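Local coordinates for FOKI restriction endonuclease (Planomicrobium okeanokoites, PDB 2FOK), which recognises a specific DNA sequence and cleaves the DNA at a distance from it, as a metal-dependent type IIS restriction endonuclease, at residues I215-E220 and F260-F265. Numbering follows the deposited sequence.
Sequences IRNNWE and FISHAF
A trans first torsion swings the Arg216 side chain away from its own backbone N, and a bend at chi3 (46°) turns its end, reaching out from helix 209-218, so that the guanidinium lies flat on the ring of Phe260. The two centres are 4.0 Å apart and the planes 17° from parallel; CZ of Phe260 sits over the middle of the guanidinium, and NH1 of Arg216 comes within 3.3 Å of CE1 of Phe260. The same ring also takes a cation-pi contact from Lys244, so its pi system meets two basic side chains. Nearer the backbone, CG of Arg216 packs against CD1 of Ile261 at 3.8 Å. Beside it, the amide of Asn217 stands steeply to the imidazole of His263, their planes 63° apart, and OD1 of Asn217 lies above the ring face, 3.3 Å from CE1 of His263. The same OD1 accepts a hydrogen bond from a water at 2.8 Å, which in turn accepts one from N of His263 and is also hydrogen-bonded to OG of Ser262. No direct hydrogen bond joins the segments; this water bridges them. His263 centres an inverse gamma turn that interrupts strand 258-267, the middle strand of the three-stranded antiparallel sheet in the helix-turn-helix-related second recognition subdomain of FokI.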
ATOM      1  N   ILE A 215      -2.794  11.947 -13.344  1.00 29.45           N
ATOM      2  CA  ILE A 215      -3.203  12.080 -11.945  1.00 27.63           C
ATOM      3  C   ILE A 215      -4.384  11.171 -11.632  1.00 28.42           C
ATOM      4  O   ILE A 215      -4.474  10.602 -10.543  1.00 29.73           O
ATOM      5  CB  ILE A 215      -3.616  13.543 -11.609  1.00 24.18           C
ATOM      6  CG1 ILE A 215      -2.378  14.438 -11.587  1.00 25.42           C
ATOM      7  CG2 ILE A 215      -4.354  13.595 -10.266  1.00 20.48           C
ATOM      8  CD1 ILE A 215      -2.656  15.889 -11.199  1.00 28.82           C
ATOM      9  N   ARG A 216      -5.288  11.045 -12.596  1.00 28.77           N
ATOM     10  CA  ARG A 216      -6.478  10.221 -12.436  1.00 29.07           C
ATOM     11  C   ARG A 216      -6.197   8.724 -12.425  1.00 29.29           C
ATOM     12  O   ARG A 216      -7.007   7.942 -11.913  1.00 31.99           O
ATOM     13  CB  ARG A 216      -7.476  10.527 -13.557  1.00 28.39           C
ATOM     14  CG  ARG A 216      -8.806   9.793 -13.426  1.00 29.23           C
ATOM     15  CD  ARG A 216      -9.874  10.427 -14.297  1.00 28.41           C
ATOM     16  NE  ARG A 216      -9.377  10.701 -15.640  1.00 32.82           N
ATOM     17  CZ  ARG A 216      -9.468  11.876 -16.258  1.00 30.11           C
ATOM     18  NH1 ARG A 216     -10.040  12.915 -15.663  1.00 29.64           N
ATOM     19  NH2 ARG A 216      -8.983  12.007 -17.481  1.00 29.71           N
ATOM     20  N   ASN A 217      -5.055   8.326 -12.978  1.00 22.32           N
ATOM     21  CA  ASN A 217      -4.716   6.917 -13.065  1.00 25.06           C
ATOM     22  C   ASN A 217      -3.351   6.478 -12.526  1.00 28.22           C
ATOM     23  O   ASN A 217      -3.184   5.304 -12.207  1.00 31.86           O
ATOM     24  CB  ASN A 217      -4.830   6.453 -14.516  1.00 28.36           C
ATOM     25  CG  ASN A 217      -6.187   6.758 -15.128  1.00 37.03           C
ATOM     26  OD1 ASN A 217      -7.216   6.276 -14.651  1.00 39.93           O
ATOM     27  ND2 ASN A 217      -6.197   7.566 -16.188  1.00 40.50           N
ATOM     28  N   ASN A 218      -2.378   7.384 -12.426  1.00 28.56           N
ATOM     29  CA  ASN A 218      -1.051   7.004 -11.935  1.00 30.22           C
ATOM     30  C   ASN A 218      -0.699   7.549 -10.565  1.00 29.57           C
ATOM     31  O   ASN A 218       0.401   7.309 -10.075  1.00 31.34           O
ATOM     32  CB  ASN A 218       0.029   7.439 -12.919  1.00 38.33           C
ATOM     33  CG  ASN A 218       0.533   6.296 -13.771  1.00 44.12           C
ATOM     34  OD1 ASN A 218       1.275   5.428 -13.301  1.00 46.36           O
ATOM     35  ND2 ASN A 218       0.129   6.287 -15.039  1.00 48.85           N
ATOM     36  N   TRP A 219      -1.623   8.295  -9.968  1.00 28.22           N
ATOM     37  CA  TRP A 219      -1.447   8.887  -8.638  1.00 28.32           C
ATOM     38  C   TRP A 219      -2.126   7.891  -7.725  1.00 27.95           C
ATOM     39  O   TRP A 219      -3.354   7.880  -7.628  1.00 28.09           O
ATOM     40  CB  TRP A 219      -2.207  10.208  -8.540  1.00 27.66           C
ATOM     41  CG  TRP A 219      -1.402  11.430  -8.194  1.00 33.03           C
ATOM     42  CD1 TRP A 219      -1.526  12.206  -7.069  1.00 33.37           C
ATOM     43  CD2 TRP A 219      -0.462  12.103  -9.036  1.00 30.89           C
ATOM     44  NE1 TRP A 219      -0.731  13.322  -7.170  1.00 30.25           N
ATOM     45  CE2 TRP A 219      -0.069  13.285  -8.366  1.00 30.47           C
ATOM     46  CE3 TRP A 219       0.079  11.826 -10.295  1.00 29.70           C
ATOM     47  CZ2 TRP A 219       0.842  14.186  -8.912  1.00 35.38           C
ATOM     48  CZ3 TRP A 219       0.982  12.718 -10.838  1.00 32.73           C
ATOM     49  CH2 TRP A 219       1.356  13.888 -10.147  1.00 39.57           C
ATOM     50  N   GLU A 220      -1.355   7.050  -7.052  1.00 26.78           N
ATOM     51  CA  GLU A 220      -1.993   6.065  -6.197  1.00 27.13           C
ATOM     52  C   GLU A 220      -1.056   5.466  -5.160  1.00 24.29           C
ATOM     53  O   GLU A 220       0.161   5.481  -5.328  1.00 23.13           O
ATOM     54  CB  GLU A 220      -2.606   4.960  -7.077  1.00 25.48           C
ATOM     55  CG  GLU A 220      -1.602   3.933  -7.552  1.00 24.22           C
ATOM     56  CD  GLU A 220      -1.930   3.337  -8.911  1.00 21.47           C
ATOM     57  OE1 GLU A 220      -3.120   3.188  -9.249  1.00 17.83           O
ATOM     58  OE2 GLU A 220      -0.976   3.011  -9.641  1.00 28.74           O
ATOM     59  N   PHE A 260     -14.057  12.903 -12.714  1.00 36.75           N
ATOM     60  CA  PHE A 260     -14.450  11.500 -12.692  1.00 34.23           C
ATOM     61  C   PHE A 260     -13.236  10.612 -12.478  1.00 34.66           C
ATOM     62  O   PHE A 260     -12.116  10.986 -12.827  1.00 32.17           O
ATOM     63  CB  PHE A 260     -15.127  11.115 -14.009  1.00 32.63           C
ATOM     64  CG  PHE A 260     -14.178  11.006 -15.174  1.00 33.18           C
ATOM     65  CD1 PHE A 260     -13.790  12.140 -15.881  1.00 29.67           C
ATOM     66  CD2 PHE A 260     -13.676   9.766 -15.567  1.00 26.49           C
ATOM     67  CE1 PHE A 260     -12.909  12.036 -16.976  1.00 34.51           C
ATOM     68  CE2 PHE A 260     -12.799   9.653 -16.649  1.00 28.26           C
ATOM     69  CZ  PHE A 260     -12.415  10.786 -17.356  1.00 30.10           C
ATOM     70  N   ILE A 261     -13.474   9.442 -11.886  1.00 37.82           N
ATOM     71  CA  ILE A 261     -12.428   8.453 -11.639  1.00 36.74           C
ATOM     72  C   ILE A 261     -12.860   7.190 -12.393  1.00 38.35           C
ATOM     73  O   ILE A 261     -13.921   6.627 -12.111  1.00 37.39           O
ATOM     74  CB  ILE A 261     -12.296   8.125 -10.133  1.00 36.21           C
ATOM     75  CG1 ILE A 261     -11.683   9.314  -9.382  1.00 32.90           C
ATOM     76  CG2 ILE A 261     -11.445   6.885  -9.943  1.00 36.66           C
ATOM     77  CD1 ILE A 261     -10.399   9.829  -9.980  1.00 30.76           C
ATOM     78  N   SER A 262     -12.046   6.753 -13.350  1.00 34.94           N
ATOM     79  CA  SER A 262     -12.385   5.574 -14.140  1.00 31.31           C
ATOM     80  C   SER A 262     -12.148   4.246 -13.423  1.00 31.85           C
ATOM     81  O   SER A 262     -12.744   3.229 -13.777  1.00 32.07           O
ATOM     82  CB  SER A 262     -11.603   5.600 -15.446  1.00 30.96           C
ATOM     83  OG  SER A 262     -11.064   6.886 -15.672  1.00 34.44           O
ATOM     84  N   HIS A 263     -11.276   4.255 -12.421  1.00 30.12           N
ATOM     85  CA  HIS A 263     -10.981   3.051 -11.665  1.00 27.91           C
ATOM     86  C   HIS A 263     -11.943   2.931 -10.501  1.00 28.31           C
ATOM     87  O   HIS A 263     -11.566   3.067  -9.336  1.00 30.41           O
ATOM     88  CB  HIS A 263      -9.535   3.072 -11.162  1.00 25.77           C
ATOM     89  CG  HIS A 263      -8.515   2.969 -12.256  1.00 27.28           C
ATOM     90  ND1 HIS A 263      -7.268   3.551 -12.171  1.00 26.98           N
ATOM     91  CD2 HIS A 263      -8.568   2.371 -13.470  1.00 28.34           C
ATOM     92  CE1 HIS A 263      -6.596   3.317 -13.283  1.00 27.76           C
ATOM     93  NE2 HIS A 263      -7.362   2.603 -14.089  1.00 25.55           N
ATOM     94  N   ALA A 264     -13.204   2.695 -10.836  1.00 30.21           N
ATOM     95  CA  ALA A 264     -14.256   2.533  -9.843  1.00 27.60           C
ATOM     96  C   ALA A 264     -14.932   1.219 -10.180  1.00 23.17           C
ATOM     97  O   ALA A 264     -14.932   0.809 -11.330  1.00 21.34           O
ATOM     98  CB  ALA A 264     -15.242   3.671  -9.930  1.00 28.52           C
ATOM     99  N   PHE A 265     -15.500   0.557  -9.179  1.00 28.11           N
ATOM    100  CA  PHE A 265     -16.145  -0.735  -9.398  1.00 24.40           C
ATOM    101  C   PHE A 265     -17.443  -0.867  -8.608  1.00 27.71           C
ATOM    102  O   PHE A 265     -17.702  -0.092  -7.686  1.00 25.66           O
ATOM    103  CB  PHE A 265     -15.183  -1.872  -9.005  1.00 24.14           C
ATOM    104  CG  PHE A 265     -13.769  -1.685  -9.508  1.00 21.43           C
ATOM    105  CD1 PHE A 265     -12.915  -0.763  -8.910  1.00 21.45           C
ATOM    106  CD2 PHE A 265     -13.312  -2.399 -10.606  1.00 19.98           C
ATOM    107  CE1 PHE A 265     -11.633  -0.548  -9.406  1.00 22.75           C
ATOM    108  CE2 PHE A 265     -12.034  -2.197 -11.110  1.00 16.29           C
ATOM    109  CZ  PHE A 265     -11.191  -1.268 -10.514  1.00 18.83           C
TER
HETATM  110  O   HOH W   1      -9.529   6.402 -12.995  1.00 32.17           O